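Local coordinates for protein Polyphosphate:AMP phosphotransferase (Meiothermus ruber H328, PDB 5O6M) that transfers phosphate from inorganic polyphosphate to nucleoside mono- and diphosphates, converting AMP to ADP and ADP to ATP, at residues 10-14 and 15-19. The protein carries 1 engineered substitution. Sequence-based numbering, arbitrary orientation.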
ATOM      1  N   GLY D  10       8.752  -2.038 -35.598  1.00 74.30           N
ATOM      2  CA  GLY D  10      10.114  -2.146 -35.113  1.00 64.99           C
ATOM      3  C   GLY D  10      11.185  -1.473 -35.947  1.00 73.45           C
ATOM      4  O   GLY D  10      12.376  -1.713 -35.726  1.00 74.37           O
ATOM      5  N   ARG D  11      10.793  -0.633 -36.906  1.00 80.97           N
ATOM      6  CA  ARG D  11      11.749   0.128 -37.703  1.00 78.41           C
ATOM      7  C   ARG D  11      11.791   1.600 -37.307  1.00 80.25           C
ATOM      8  O   ARG D  11      12.345   2.416 -38.052  1.00 81.57           O
ATOM      9  CB  ARG D  11      11.437  -0.010 -39.196  1.00 83.84           C
ATOM     10  CG  ARG D  11      10.089   0.558 -39.617  1.00 85.18           C
ATOM     11  CD  ARG D  11       9.948   0.626 -41.137  1.00 93.82           C
ATOM     12  NE  ARG D  11      10.060  -0.686 -41.771  1.00 99.43           N
ATOM     13  CZ  ARG D  11       9.913  -0.903 -43.075  1.00105.33           C
ATOM     14  NH1 ARG D  11       9.645   0.107 -43.892  1.00 97.36           N
ATOM     15  NH2 ARG D  11      10.032  -2.131 -43.563  1.00102.59           N
ATOM     16  N   PHE D  12      11.228   1.954 -36.153  1.00 73.30           N
ATOM     17  CA  PHE D  12      11.194   3.343 -35.715  1.00 77.35           C
ATOM     18  C   PHE D  12      12.594   3.941 -35.697  1.00 71.46           C
ATOM     19  O   PHE D  12      13.540   3.325 -35.202  1.00 66.79           O
ATOM     20  CB  PHE D  12      10.567   3.435 -34.323  1.00 68.80           C
ATOM     21  CG  PHE D  12      10.733   4.778 -33.670  1.00 62.85           C
ATOM     22  CD1 PHE D  12       9.892   5.829 -33.994  1.00 57.10           C
ATOM     23  CD2 PHE D  12      11.734   4.991 -32.736  1.00 63.84           C
ATOM     24  CE1 PHE D  12      10.040   7.066 -33.396  1.00 63.52           C
ATOM     25  CE2 PHE D  12      11.889   6.228 -32.137  1.00 59.70           C
ATOM     26  CZ  PHE D  12      11.039   7.265 -32.466  1.00 59.17           C
ATOM     27  N   GLU D  13      12.720   5.153 -36.235  1.00 70.51           N
ATOM     28  CA  GLU D  13      13.975   5.893 -36.198  1.00 79.65           C
ATOM     29  C   GLU D  13      13.698   7.306 -35.707  1.00 76.59           C
ATOM     30  O   GLU D  13      12.883   8.024 -36.296  1.00 72.52           O
ATOM     31  CB  GLU D  13      14.649   5.901 -37.574  1.00 86.84           C
ATOM     32  CG  GLU D  13      15.244   4.546 -37.945  1.00 91.67           C
ATOM     33  CD  GLU D  13      16.112   4.588 -39.185  1.00105.02           C
ATOM     34  OE1 GLU D  13      16.130   5.632 -39.870  1.00109.59           O
ATOM     35  OE2 GLU D  13      16.785   3.573 -39.470  1.00107.91           O
ATOM     36  N   LEU D  14      14.386   7.699 -34.634  1.00 69.73           N
ATOM     37  CA  LEU D  14      14.091   8.965 -33.971  1.00 74.26           C
ATOM     38  C   LEU D  14      14.492  10.158 -34.831  1.00 77.01           C
ATOM     39  O   LEU D  14      13.770  11.160 -34.883  1.00 77.23           O
ATOM     40  CB  LEU D  14      14.796   9.010 -32.615  1.00 69.80           C
ATOM     41  CG  LEU D  14      14.527  10.204 -31.701  1.00 62.54           C
ATOM     42  CD1 LEU D  14      13.035  10.428 -31.534  1.00 55.56           C
ATOM     43  CD2 LEU D  14      15.195   9.976 -30.354  1.00 64.41           C
ATOM     44  N   LYS D  15      15.636  10.070 -35.514  1.00 83.28           N
ATOM     45  CA  LYS D  15      16.097  11.174 -36.349  1.00 80.27           C
ATOM     46  C   LYS D  15      15.113  11.531 -37.454  1.00 70.39           C
ATOM     47  O   LYS D  15      15.271  12.585 -38.079  1.00 80.48           O
ATOM     48  CB  LYS D  15      17.465  10.842 -36.955  1.00 79.40           C
ATOM     49  CG  LYS D  15      17.480   9.589 -37.814  1.00 88.00           C
ATOM     50  CD  LYS D  15      18.900   9.192 -38.193  1.00 81.33           C
ATOM     51  CE  LYS D  15      18.917   7.872 -38.951  1.00 99.70           C
ATOM     52  NZ  LYS D  15      20.302   7.388 -39.220  1.00 97.03           N
ATOM     53  N   ARG D  16      14.106  10.695 -37.708  1.00 70.28           N
ATOM     54  CA  ARG D  16      13.063  10.994 -38.680  1.00 77.25           C
ATOM     55  C   ARG D  16      11.913  11.796 -38.077  1.00 77.39           C
ATOM     56  O   ARG D  16      10.828  11.855 -38.669  1.00 75.76           O
ATOM     57  CB  ARG D  16      12.541   9.698 -39.307  1.00 85.37           C
ATOM     58  CG  ARG D  16      13.585   8.969 -40.143  1.00 90.32           C
ATOM     59  CD  ARG D  16      13.014   7.745 -40.845  1.00100.60           C
ATOM     60  NE  ARG D  16      14.021   7.096 -41.683  1.00118.63           N
ATOM     61  CZ  ARG D  16      13.827   5.965 -42.355  1.00118.39           C
ATOM     62  NH1 ARG D  16      12.656   5.344 -42.292  1.00115.53           N
ATOM     63  NH2 ARG D  16      14.806   5.454 -43.090  1.00114.21           N
ATOM     64  N   PHE D  17      12.129  12.412 -36.916  1.00 77.34           N
ATOM     65  CA  PHE D  17      11.141  13.254 -36.256  1.00 74.05           C
ATOM     66  C   PHE D  17      11.816  14.554 -35.846  1.00 70.27           C
ATOM     67  O   PHE D  17      12.872  14.533 -35.206  1.00 69.44           O
ATOM     68  CB  PHE D  17      10.522  12.559 -35.037  1.00 73.34           C
ATOM     69  CG  PHE D  17       9.650  11.383 -35.385  1.00 74.21           C
ATOM     70  CD1 PHE D  17      10.204  10.136 -35.637  1.00 68.75           C
ATOM     71  CD2 PHE D  17       8.271  11.527 -35.467  1.00 76.11           C
ATOM     72  CE1 PHE D  17       9.399   9.056 -35.958  1.00 77.22           C
ATOM     73  CE2 PHE D  17       7.461  10.450 -35.789  1.00 71.41           C
ATOM     74  CZ  PHE D  17       8.024   9.213 -36.035  1.00 71.81           C
ATOM     75  N   ASP D  18      11.209  15.679 -36.226  1.00 72.00           N
ATOM     76  CA  ASP D  18      11.807  16.992 -36.025  1.00 69.73           C
ATOM     77  C   ASP D  18      11.226  17.656 -34.788  1.00 64.01           C
ATOM     78  O   ASP D  18      10.004  17.870 -34.728  1.00 67.40           O
ATOM     79  CB  ASP D  18      11.569  17.868 -37.249  1.00 76.07           C
ATOM     80  CG  ASP D  18      12.288  19.200 -37.165  1.00 76.81           C
ATOM     81  OD1 ASP D  18      13.456  19.228 -36.719  1.00 74.10           O
ATOM     82  OD2 ASP D  18      11.675  20.220 -37.544  1.00 84.82           O
ATOM     83  N   PRO D  19      12.044  18.000 -33.788  1.00 57.57           N
ATOM     84  CA  PRO D  19      11.498  18.645 -32.582  1.00 59.30           C
ATOM     85  C   PRO D  19      10.752  19.941 -32.856  1.00 70.24           C
ATOM     86  O   PRO D  19       9.929  20.349 -32.026  1.00 65.90           O
ATOM     87  CB  PRO D  19      12.747  18.895 -31.723  1.00 63.80           C
ATOM     88  CG  PRO D  19      13.745  17.885 -32.201  1.00 62.45           C
ATOM     89  CD  PRO D  19      13.490  17.742 -33.675  1.00 53.55           C
TER
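Phe12 and Phe17, five residues apart, bring their rings together on one side of a short helical turn. The touch is between CE1 of Phe12 and CE1 of Phe17, 3.3 Å apart, with the ring centres 5.4 Å from each other and the planes inclined at 35°, so the rings meet obliquely. The torsions aim both rings at it: Phe12 has CG anti to its own N, while Phe17 has CG anti to its carbonyl carbon (chi1 -68°), which swings the ring back toward Phe12, alongside the turn. There the Phe17 ring presents its edge to two backbone oxygens, with CD1 3.5 Å from Glu13 O.

Those same oxygens hold the turn. Arg16 N donates to Glu13 O at 3.3 Å, and Phe17 N donates to Leu14 O at 2.9 Å; both are i to i+3 bonds, as in 3-10 turns. The side chains of Glu13 and Arg16, whose backbones are already bonded, also form a salt bridge, OE1 to NE 3.1 Å. The oxygen sits over one face of the guanidinium, the two planes are 60° apart and no N-H points at it, so charge alone draws them together. Lys15 NZ, 4.6 Å from Glu13 OE1, probably adds to the positive field around this carboxylate. An alanine in place of Phe17 would remove the ring beside Phe12 and Val226 and would probably open a gap there, with the Phe12 ring less firmly held.

This loop precedes helix 29-53 and lies against the P-loop-type core. Phe12 packs on Ile214 and Arg215 of helix 203-217, Glu211 of that helix accepts a hydrogen bond from Leu14 N, and both phenylalanines reach Val226 on strand 224-228, an outermost strand of the parallel sheet within this chain, while Leu14 touches His169 of strand 161-169.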